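Local coordinates for protein RIF2 (Saccharomyces cerevisiae, PDB 4BJ1) that takes part in telomere length regulation and transcriptional silencing in yeast, interacting with RIF1 and with the C-terminus of RAP1, at residues Y30-N41 against Y213-L221; S261-F269 against K300-K308. One frame throughout, in Å; residues are numbered along the deposited sequence.

Contact 1 of 2, residues Y30-N41 against Y213-L221; sequences YVPSLSKFLSKN and YTVFEMPIL
F216 of strand 213-217 packs against V31, L34 and F37 on the side of helix 32-41; the axes of helix and strand run nearly antiparallel (159°) about 10.1 Å apart. Its CG stands anti to the backbone N (chi1 -162°), which sends the ring toward V31 and L34 near the start of the helix. There L34 CD1 lies over one face in a CH-pi contact, 3.9 Å from the F216 ring centroid, and L34 CB touches F216 CZ. V31 comes in at the ring edge, its CG2 3.5 Å from F216 CZ. Buried beside them, the methyl group of M218 meets L34 CD2 and V31 CG1, its CE 3.8 Å from V31 CG1. F37 points the other way, toward T214, and the two aromatic rings slide past each other; their planes are inclined by 30° and their centroids lie 5.1 Å apart, with little overlap. T214 OG1 sits at the edge of the F37 ring, near its plane, 3.2 Å from F37 CE1. Over the face of F37 turned from F216 lies N41 ND2, held there by a hydrogen bond of 2.8 Å from N41 ND2 to F37 O. Replacing F216 by an alanine would probably open a gap beneath L34 and V31 and strip one face of F37 of its neighbour.

Toward solvent the fit slackens. Exposed S33 only brings OG to the F216 edge, 3.9 Å from F216 CZ, partly exposed P219 borders V31 CG2, and Y30, also partly exposed, sets its OH beside the M218 methyl. M218 also reaches I64 of helix 58-74. Through its backbone F216 pairs with F51 and D53, and F37 rests on V50. A helix is thus laid along the edge strand of a parallel sheet ordered 5-1-4-3-2, running nearly antiparallel to it, as in the ASCE core of the AAA+ fold.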
loop_
_atom_site.group_PDB
_atom_site.type_symbol
_atom_site.label_atom_id
_atom_site.label_comp_id
_atom_site.label_asym_id
_atom_site.label_seq_id
_atom_site.Cartn_x
_atom_site.Cartn_y
_atom_site.Cartn_z
ATOM N N TYR A 30 -10.467 12.946 0.466
ATOM C CA TYR A 30 -10.955 14.249 -0.005
ATOM C C TYR A 30 -12.490 14.274 0.008
ATOM O O TYR A 30 -13.090 15.342 0.133
ATOM C CB TYR A 30 -10.399 14.609 -1.397
ATOM C CG TYR A 30 -10.679 13.615 -2.504
ATOM C CD1 TYR A 30 -11.813 13.733 -3.306
ATOM C CD2 TYR A 30 -9.765 12.610 -2.810
ATOM C CE1 TYR A 30 -12.055 12.840 -4.353
ATOM C CE2 TYR A 30 -10.006 11.702 -3.844
ATOM C CZ TYR A 30 -11.146 11.827 -4.622
ATOM O OH TYR A 30 -11.368 10.940 -5.649
ATOM N N VAL A 31 -13.112 13.081 -0.071
ATOM C CA VAL A 31 -14.551 12.881 -0.015
ATOM C C VAL A 31 -14.888 11.955 1.217
ATOM O O VAL A 31 -15.192 10.767 1.060
ATOM C CB VAL A 31 -15.116 12.441 -1.397
ATOM C CG1 VAL A 31 -14.458 11.168 -1.939
ATOM C CG2 VAL A 31 -16.631 12.338 -1.378
ATOM N N PRO A 32 -14.802 12.491 2.472
ATOM C CA PRO A 32 -15.080 11.649 3.657
ATOM C C PRO A 32 -16.492 11.080 3.702
ATOM O O PRO A 32 -16.710 10.020 4.284
ATOM C CB PRO A 32 -14.823 12.594 4.832
ATOM C CG PRO A 32 -14.997 13.950 4.267
ATOM C CD PRO A 32 -14.465 13.871 2.882
ATOM N N SER A 33 -17.440 11.787 3.066
ATOM C CA SER A 33 -18.839 11.408 2.938
ATOM C C SER A 33 -18.989 10.086 2.186
ATOM O O SER A 33 -19.948 9.364 2.451
ATOM C CB SER A 33 -19.622 12.506 2.226
ATOM O OG SER A 33 -18.895 13.067 1.144
ATOM N N LEU A 34 -18.034 9.759 1.277
ATOM C CA LEU A 34 -18.059 8.530 0.473
ATOM C C LEU A 34 -17.809 7.263 1.283
ATOM O O LEU A 34 -18.574 6.308 1.150
ATOM C CB LEU A 34 -17.090 8.614 -0.728
ATOM C CG LEU A 34 -16.922 7.356 -1.589
ATOM C CD1 LEU A 34 -18.182 7.041 -2.380
ATOM C CD2 LEU A 34 -15.726 7.486 -2.491
ATOM N N SER A 35 -16.730 7.237 2.086
ATOM C CA SER A 35 -16.356 6.095 2.929
ATOM C C SER A 35 -17.551 5.647 3.794
ATOM O O SER A 35 -17.868 4.454 3.837
ATOM C CB SER A 35 -15.153 6.444 3.801
ATOM O OG SER A 35 -14.342 7.448 3.206
ATOM N N LYS A 36 -18.253 6.616 4.410
ATOM C CA LYS A 36 -19.445 6.376 5.213
ATOM C C LYS A 36 -20.601 5.876 4.325
ATOM O O LYS A 36 -21.310 4.947 4.721
ATOM C CB LYS A 36 -19.851 7.645 5.984
ATOM N N PHE A 37 -20.770 6.468 3.116
ATOM C CA PHE A 37 -21.825 6.093 2.161
ATOM C C PHE A 37 -21.684 4.642 1.736
ATOM O O PHE A 37 -22.687 3.957 1.558
ATOM C CB PHE A 37 -21.819 7.021 0.928
ATOM C CG PHE A 37 -22.798 6.647 -0.163
ATOM C CD1 PHE A 37 -24.162 6.846 0.004
ATOM C CD2 PHE A 37 -22.354 6.100 -1.357
ATOM C CE1 PHE A 37 -25.063 6.496 -1.004
ATOM C CE2 PHE A 37 -23.256 5.750 -2.361
ATOM C CZ PHE A 37 -24.604 5.950 -2.180
ATOM N N LEU A 38 -20.437 4.177 1.601
ATOM C CA LEU A 38 -20.146 2.811 1.201
ATOM C C LEU A 38 -20.517 1.817 2.287
ATOM O O LEU A 38 -21.431 1.031 2.051
ATOM C CB LEU A 38 -18.702 2.647 0.713
ATOM C CG LEU A 38 -18.381 3.313 -0.620
ATOM C CD1 LEU A 38 -16.991 3.003 -1.034
ATOM C CD2 LEU A 38 -19.343 2.873 -1.714
ATOM N N SER A 39 -19.914 1.908 3.499
ATOM C CA SER A 39 -20.246 1.004 4.622
ATOM C C SER A 39 -21.758 0.917 4.938
ATOM O O SER A 39 -22.227 -0.130 5.379
ATOM C CB SER A 39 -19.458 1.371 5.874
ATOM O OG SER A 39 -20.016 2.505 6.519
ATOM N N LYS A 40 -22.499 2.015 4.696
ATOM C CA LYS A 40 -23.941 2.134 4.904
ATOM C C LYS A 40 -24.705 1.235 3.916
ATOM O O LYS A 40 -25.612 0.495 4.317
ATOM C CB LYS A 40 -24.371 3.615 4.745
ATOM C CG LYS A 40 -25.877 3.887 4.829
ATOM C CD LYS A 40 -26.272 5.124 4.011
ATOM C CE LYS A 40 -27.600 4.958 3.301
ATOM N NZ LYS A 40 -27.641 5.693 2.003
ATOM N N ASN A 41 -24.339 1.308 2.625
ATOM C CA ASN A 41 -25.030 0.583 1.572
ATOM C C ASN A 41 -24.457 -0.792 1.267
ATOM O O ASN A 41 -25.232 -1.683 0.932
ATOM C CB ASN A 41 -25.109 1.435 0.309
ATOM C CG ASN A 41 -25.971 2.665 0.470
ATOM O OD1 ASN A 41 -27.185 2.652 0.231
ATOM N ND2 ASN A 41 -25.361 3.758 0.887
ATOM N N TYR A 213 -33.084 3.241 -5.727
ATOM C CA TYR A 213 -31.689 3.522 -6.030
ATOM C C TYR A 213 -31.188 4.800 -5.385
ATOM O O TYR A 213 -31.932 5.775 -5.264
ATOM C CB TYR A 213 -31.421 3.510 -7.552
ATOM C CG TYR A 213 -32.000 4.674 -8.330
ATOM C CD1 TYR A 213 -33.272 4.599 -8.890
ATOM C CD2 TYR A 213 -31.255 5.827 -8.555
ATOM C CE1 TYR A 213 -33.803 5.661 -9.626
ATOM C CE2 TYR A 213 -31.772 6.894 -9.289
ATOM C CZ TYR A 213 -33.047 6.809 -9.823
ATOM O OH TYR A 213 -33.551 7.864 -10.546
ATOM N N THR A 214 -29.920 4.789 -4.985
ATOM C CA THR A 214 -29.230 5.940 -4.409
ATOM C C THR A 214 -28.186 6.448 -5.434
ATOM O O THR A 214 -27.819 5.713 -6.359
ATOM C CB THR A 214 -28.704 5.646 -2.970
ATOM O OG1 THR A 214 -27.926 6.741 -2.490
ATOM C CG2 THR A 214 -27.892 4.370 -2.867
ATOM N N VAL A 215 -27.783 7.732 -5.310
ATOM C CA VAL A 215 -26.812 8.395 -6.193
ATOM C C VAL A 215 -25.700 9.082 -5.373
ATOM O O VAL A 215 -25.970 9.730 -4.356
ATOM C CB VAL A 215 -27.492 9.356 -7.226
ATOM C CG1 VAL A 215 -26.478 10.239 -7.954
ATOM C CG2 VAL A 215 -28.339 8.587 -8.237
ATOM N N PHE A 216 -24.445 8.903 -5.818
ATOM C CA PHE A 216 -23.287 9.550 -5.228
ATOM C C PHE A 216 -22.601 10.468 -6.234
ATOM O O PHE A 216 -22.039 10.004 -7.233
ATOM C CB PHE A 216 -22.310 8.575 -4.562
ATOM C CG PHE A 216 -21.402 9.322 -3.615
ATOM C CD1 PHE A 216 -21.809 9.610 -2.319
ATOM C CD2 PHE A 216 -20.162 9.795 -4.041
ATOM C CE1 PHE A 216 -20.988 10.343 -1.459
ATOM C CE2 PHE A 216 -19.337 10.521 -3.176
ATOM C CZ PHE A 216 -19.759 10.798 -1.898
ATOM N N GLU A 217 -22.690 11.784 -5.968
ATOM C CA GLU A 217 -22.134 12.847 -6.800
ATOM C C GLU A 217 -20.674 13.100 -6.440
ATOM O O GLU A 217 -20.362 13.636 -5.372
ATOM C CB GLU A 217 -22.982 14.130 -6.675
ATOM C CG GLU A 217 -22.835 15.108 -7.834
ATOM C CD GLU A 217 -23.465 14.704 -9.156
ATOM O OE1 GLU A 217 -24.635 14.251 -9.157
ATOM O OE2 GLU A 217 -22.794 14.878 -10.199
ATOM N N MET A 218 -19.780 12.685 -7.335
ATOM C CA MET A 218 -18.350 12.859 -7.161
ATOM C C MET A 218 -18.017 14.359 -7.234
ATOM O O MET A 218 -18.341 15.018 -8.230
ATOM C CB MET A 218 -17.585 12.027 -8.196
ATOM C CG MET A 218 -16.366 11.360 -7.636
ATOM S SD MET A 218 -16.739 10.263 -6.255
ATOM C CE MET A 218 -15.118 10.090 -5.570
ATOM N N PRO A 219 -17.469 14.933 -6.136
ATOM C CA PRO A 219 -17.204 16.388 -6.119
ATOM C C PRO A 219 -16.158 16.859 -7.128
ATOM O O PRO A 219 -15.107 16.216 -7.294
ATOM C CB PRO A 219 -16.753 16.643 -4.675
ATOM C CG PRO A 219 -16.151 15.321 -4.230
ATOM C CD PRO A 219 -17.048 14.291 -4.868
ATOM N N ILE A 220 -16.454 17.972 -7.809
ATOM C CA ILE A 220 -15.540 18.581 -8.771
ATOM C C ILE A 220 -14.616 19.425 -7.908
ATOM O O ILE A 220 -15.096 20.293 -7.163
ATOM C CB ILE A 220 -16.254 19.458 -9.852
ATOM C CG1 ILE A 220 -17.580 18.822 -10.389
ATOM C CG2 ILE A 220 -15.305 19.843 -10.999
ATOM C CD1 ILE A 220 -17.503 17.501 -11.163
ATOM N N LEU A 221 -13.307 19.138 -7.945
ATOM C CA LEU A 221 -12.379 19.905 -7.128
ATOM C C LEU A 221 -12.059 21.220 -7.802
ATOM O O LEU A 221 -11.993 21.285 -9.030
ATOM C CB LEU A 221 -11.070 19.134 -6.871
ATOM C CG LEU A 221 -11.107 17.870 -6.004
ATOM C CD1 LEU A 221 -9.714 17.320 -5.827
ATOM C CD2 LEU A 221 -11.688 18.140 -4.627
#

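Contact 2 of 2, residues S261-F269 against K300-K308; sequences SNLAIFFEF and KIRNRLTIK
N262, in the first turn of helix 262-269, reaches the backbone of residues 301-305. Its CB lies 3.2 Å from L305 O. The CG, beside the backbone N at chi1 -78°, comes next to R302 O. At the tip the amide divides: N262 OD1 stands 3.3 Å from R302 O, two acceptors with nothing to share, whereas N262 ND2 lies 3.0 Å from N303 O, gives a weak, bent bond to L305 O (3.3 Å, 139°) and also approaches T306 CG2. Below it, K300 O takes both R304 N and L305 N in a wider pi-type turn.

Farther along, the contact becomes apolar. L263 spreads its two methyls, CD1 to L305 CD2 at 3.6 Å and CD2 to I301 CG2, the latter pair of side chains lying alongside each other. L305 CG sits over one face of the F266 ring, and the backbone of T306 meets that ring at its edge. I307 then covers F269: its CD1 stands over the face, 3.9 Å from the F269 ring centroid, and its CG2 touches F269 CD2. Y279 of helix 276-290 meets both F269 and I307. Cohesion between these two lid segments probably rests largely on apolar packing, with the N262 amide adding a polar contact to backbone carbonyls of the other segment.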
loop_
_atom_site.group_PDB
_atom_site.type_symbol
_atom_site.label_atom_id
_atom_site.label_comp_id
_atom_site.label_asym_id
_atom_site.label_seq_id
_atom_site.Cartn_x
_atom_site.Cartn_y
_atom_site.Cartn_z
ATOM N N SER A 261 11.092 26.546 -9.697
ATOM C CA SER A 261 11.666 25.203 -9.626
ATOM C C SER A 261 10.982 24.220 -10.574
ATOM O O SER A 261 9.831 24.445 -10.974
ATOM C CB SER A 261 11.643 24.677 -8.195
ATOM O OG SER A 261 10.317 24.378 -7.813
ATOM N N ASN A 262 11.691 23.114 -10.906
ATOM C CA ASN A 262 11.189 22.047 -11.769
ATOM C C ASN A 262 9.858 21.541 -11.228
ATOM O O ASN A 262 8.879 21.498 -11.984
ATOM C CB ASN A 262 12.193 20.904 -11.834
ATOM C CG ASN A 262 13.361 21.156 -12.734
ATOM O OD1 ASN A 262 14.008 22.194 -12.680
ATOM N ND2 ASN A 262 13.685 20.185 -13.553
ATOM N N LEU A 263 9.810 21.235 -9.901
ATOM C CA LEU A 263 8.608 20.743 -9.229
ATOM C C LEU A 263 7.446 21.737 -9.272
ATOM O O LEU A 263 6.334 21.336 -9.637
ATOM C CB LEU A 263 8.935 20.305 -7.797
ATOM C CG LEU A 263 7.973 19.356 -7.071
ATOM C CD1 LEU A 263 7.593 18.152 -7.928
ATOM C CD2 LEU A 263 8.573 18.904 -5.752
ATOM N N ALA A 264 7.708 23.032 -8.965
ATOM C CA ALA A 264 6.694 24.099 -8.999
ATOM C C ALA A 264 6.149 24.317 -10.409
ATOM O O ALA A 264 4.930 24.408 -10.586
ATOM C CB ALA A 264 7.256 25.387 -8.450
ATOM N N ILE A 265 7.054 24.371 -11.412
ATOM C CA ILE A 265 6.730 24.544 -12.837
ATOM C C ILE A 265 5.908 23.336 -13.315
ATOM O O ILE A 265 4.940 23.508 -14.057
ATOM C CB ILE A 265 8.049 24.746 -13.652
ATOM C CG1 ILE A 265 8.586 26.177 -13.497
ATOM C CG2 ILE A 265 7.905 24.362 -15.122
ATOM C CD1 ILE A 265 10.035 26.285 -13.670
ATOM N N PHE A 266 6.282 22.121 -12.855
ATOM C CA PHE A 266 5.593 20.886 -13.206
ATOM C C PHE A 266 4.161 20.978 -12.731
ATOM O O PHE A 266 3.253 20.673 -13.498
ATOM C CB PHE A 266 6.302 19.662 -12.597
ATOM C CG PHE A 266 5.781 18.332 -13.099
ATOM C CD1 PHE A 266 4.729 17.688 -12.454
ATOM C CD2 PHE A 266 6.359 17.713 -14.205
ATOM C CE1 PHE A 266 4.229 16.478 -12.934
ATOM C CE2 PHE A 266 5.877 16.481 -14.669
ATOM C CZ PHE A 266 4.815 15.874 -14.028
ATOM N N PHE A 267 3.961 21.454 -11.486
ATOM C CA PHE A 267 2.647 21.601 -10.867
ATOM C C PHE A 267 1.781 22.640 -11.568
ATOM O O PHE A 267 0.565 22.444 -11.643
ATOM C CB PHE A 267 2.779 21.866 -9.357
ATOM C CG PHE A 267 2.739 20.607 -8.511
ATOM C CD1 PHE A 267 3.747 19.649 -8.602
ATOM C CD2 PHE A 267 1.680 20.372 -7.638
ATOM C CE1 PHE A 267 3.682 18.472 -7.854
ATOM C CE2 PHE A 267 1.624 19.203 -6.885
ATOM C CZ PHE A 267 2.626 18.263 -6.998
ATOM N N GLU A 268 2.395 23.717 -12.128
ATOM C CA GLU A 268 1.658 24.739 -12.873
ATOM C C GLU A 268 1.002 24.078 -14.083
ATOM O O GLU A 268 -0.163 24.358 -14.355
ATOM C CB GLU A 268 2.546 25.926 -13.286
ATOM N N PHE A 269 1.708 23.141 -14.753
ATOM C CA PHE A 269 1.149 22.392 -15.880
ATOM C C PHE A 269 -0.035 21.529 -15.420
ATOM O O PHE A 269 -1.031 21.461 -16.132
ATOM C CB PHE A 269 2.229 21.531 -16.568
ATOM C CG PHE A 269 1.728 20.498 -17.562
ATOM C CD1 PHE A 269 1.374 20.866 -18.858
ATOM C CD2 PHE A 269 1.605 19.160 -17.198
ATOM C CE1 PHE A 269 0.913 19.914 -19.774
ATOM C CE2 PHE A 269 1.163 18.209 -18.120
ATOM C CZ PHE A 269 0.814 18.596 -19.399
ATOM N N LYS A 300 16.683 14.211 -9.131
ATOM C CA LYS A 300 15.626 14.141 -10.130
ATOM C C LYS A 300 14.501 15.110 -9.817
ATOM O O LYS A 300 14.093 15.855 -10.705
ATOM C CB LYS A 300 15.136 12.711 -10.293
ATOM C CG LYS A 300 16.224 11.839 -10.890
ATOM C CD LYS A 300 15.749 10.452 -11.192
ATOM C CE LYS A 300 16.886 9.571 -11.626
ATOM N NZ LYS A 300 16.391 8.234 -12.029
ATOM N N ILE A 301 14.077 15.190 -8.539
ATOM C CA ILE A 301 13.028 16.122 -8.080
ATOM C C ILE A 301 13.455 17.611 -8.296
ATOM O O ILE A 301 12.670 18.458 -8.757
ATOM C CB ILE A 301 12.643 15.794 -6.604
ATOM C CG1 ILE A 301 12.169 14.318 -6.474
ATOM C CG2 ILE A 301 11.581 16.757 -6.072
ATOM C CD1 ILE A 301 11.996 13.787 -5.066
ATOM N N ARG A 302 14.723 17.891 -8.005
ATOM C CA ARG A 302 15.312 19.216 -8.113
ATOM C C ARG A 302 15.599 19.620 -9.578
ATOM O O ARG A 302 15.236 20.728 -10.002
ATOM C CB ARG A 302 16.602 19.240 -7.265
ATOM C CG ARG A 302 16.934 20.557 -6.539
ATOM C CD ARG A 302 17.847 20.379 -5.312
ATOM N NE ARG A 302 18.666 19.161 -5.400
ATOM C CZ ARG A 302 19.053 18.419 -4.366
ATOM N NH1 ARG A 302 18.738 18.776 -3.124
ATOM N NH2 ARG A 302 19.768 17.317 -4.563
ATOM N N ASN A 303 16.202 18.694 -10.355
ATOM C CA ASN A 303 16.744 18.964 -11.679
ATOM C C ASN A 303 16.182 18.195 -12.880
ATOM O O ASN A 303 16.271 18.717 -13.991
ATOM C CB ASN A 303 18.271 18.740 -11.640
ATOM C CG ASN A 303 18.968 19.303 -10.414
ATOM O OD1 ASN A 303 18.830 20.483 -10.064
ATOM N ND2 ASN A 303 19.723 18.462 -9.721
ATOM N N ARG A 304 15.663 16.982 -12.709
ATOM C CA ARG A 304 15.224 16.217 -13.878
ATOM C C ARG A 304 13.717 16.175 -14.138
ATOM O O ARG A 304 13.351 15.856 -15.269
ATOM C CB ARG A 304 15.774 14.781 -13.830
ATOM C CG ARG A 304 17.288 14.667 -14.019
ATOM C CD ARG A 304 17.672 13.459 -14.865
ATOM N NE ARG A 304 17.339 13.641 -16.286
ATOM C CZ ARG A 304 16.353 13.011 -16.928
ATOM N NH1 ARG A 304 15.585 12.136 -16.288
ATOM N NH2 ARG A 304 16.139 13.243 -18.217
ATOM N N LEU A 305 12.846 16.451 -13.135
ATOM C CA LEU A 305 11.376 16.386 -13.299
ATOM C C LEU A 305 10.829 17.547 -14.101
ATOM O O LEU A 305 10.736 18.656 -13.587
ATOM C CB LEU A 305 10.654 16.291 -11.941
ATOM C CG LEU A 305 9.144 15.973 -11.924
ATOM C CD1 LEU A 305 8.838 14.625 -12.574
ATOM C CD2 LEU A 305 8.629 15.905 -10.510
ATOM N N THR A 306 10.483 17.295 -15.369
ATOM C CA THR A 306 9.893 18.268 -16.290
ATOM C C THR A 306 8.821 17.559 -17.091
ATOM O O THR A 306 8.790 16.332 -17.097
ATOM C CB THR A 306 10.939 18.892 -17.215
ATOM O OG1 THR A 306 11.701 17.876 -17.854
ATOM C CG2 THR A 306 11.843 19.874 -16.507
ATOM N N ILE A 307 7.937 18.310 -17.772
ATOM C CA ILE A 307 6.885 17.670 -18.570
ATOM C C ILE A 307 7.488 17.099 -19.855
ATOM O O ILE A 307 6.960 16.132 -20.398
ATOM C CB ILE A 307 5.623 18.538 -18.790
ATOM C CG1 ILE A 307 5.900 19.750 -19.674
ATOM C CG2 ILE A 307 5.004 18.936 -17.448
ATOM C CD1 ILE A 307 4.690 20.302 -20.283
ATOM N N LYS A 308 8.646 17.642 -20.274
ATOM C CA LYS A 308 9.408 17.175 -21.427
ATOM C C LYS A 308 10.188 15.878 -21.108
ATOM O O LYS A 308 10.622 15.203 -22.040
ATOM C CB LYS A 308 10.339 18.283 -21.950
#

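From the N terminus, the chain enters contact 1 at residues 30-41 and returns to it only at 213-221, closing a loop of 171 residues that carries the other four strands of the parallel sheet. Contact 1 therefore ties the helix that precedes strand 48-53 to the sheet's last strand in sequence. The chain then runs through helices 223-233 and 243-257 before contact 2 joins residues 261-269 to 300-308, a short loop of 30 residues that includes helix 276-290. The two loops follow in series, neither nesting nor crossing. Their centres lie 33 Å apart, one contact in the ASCE core and the other in the AAA+ lid.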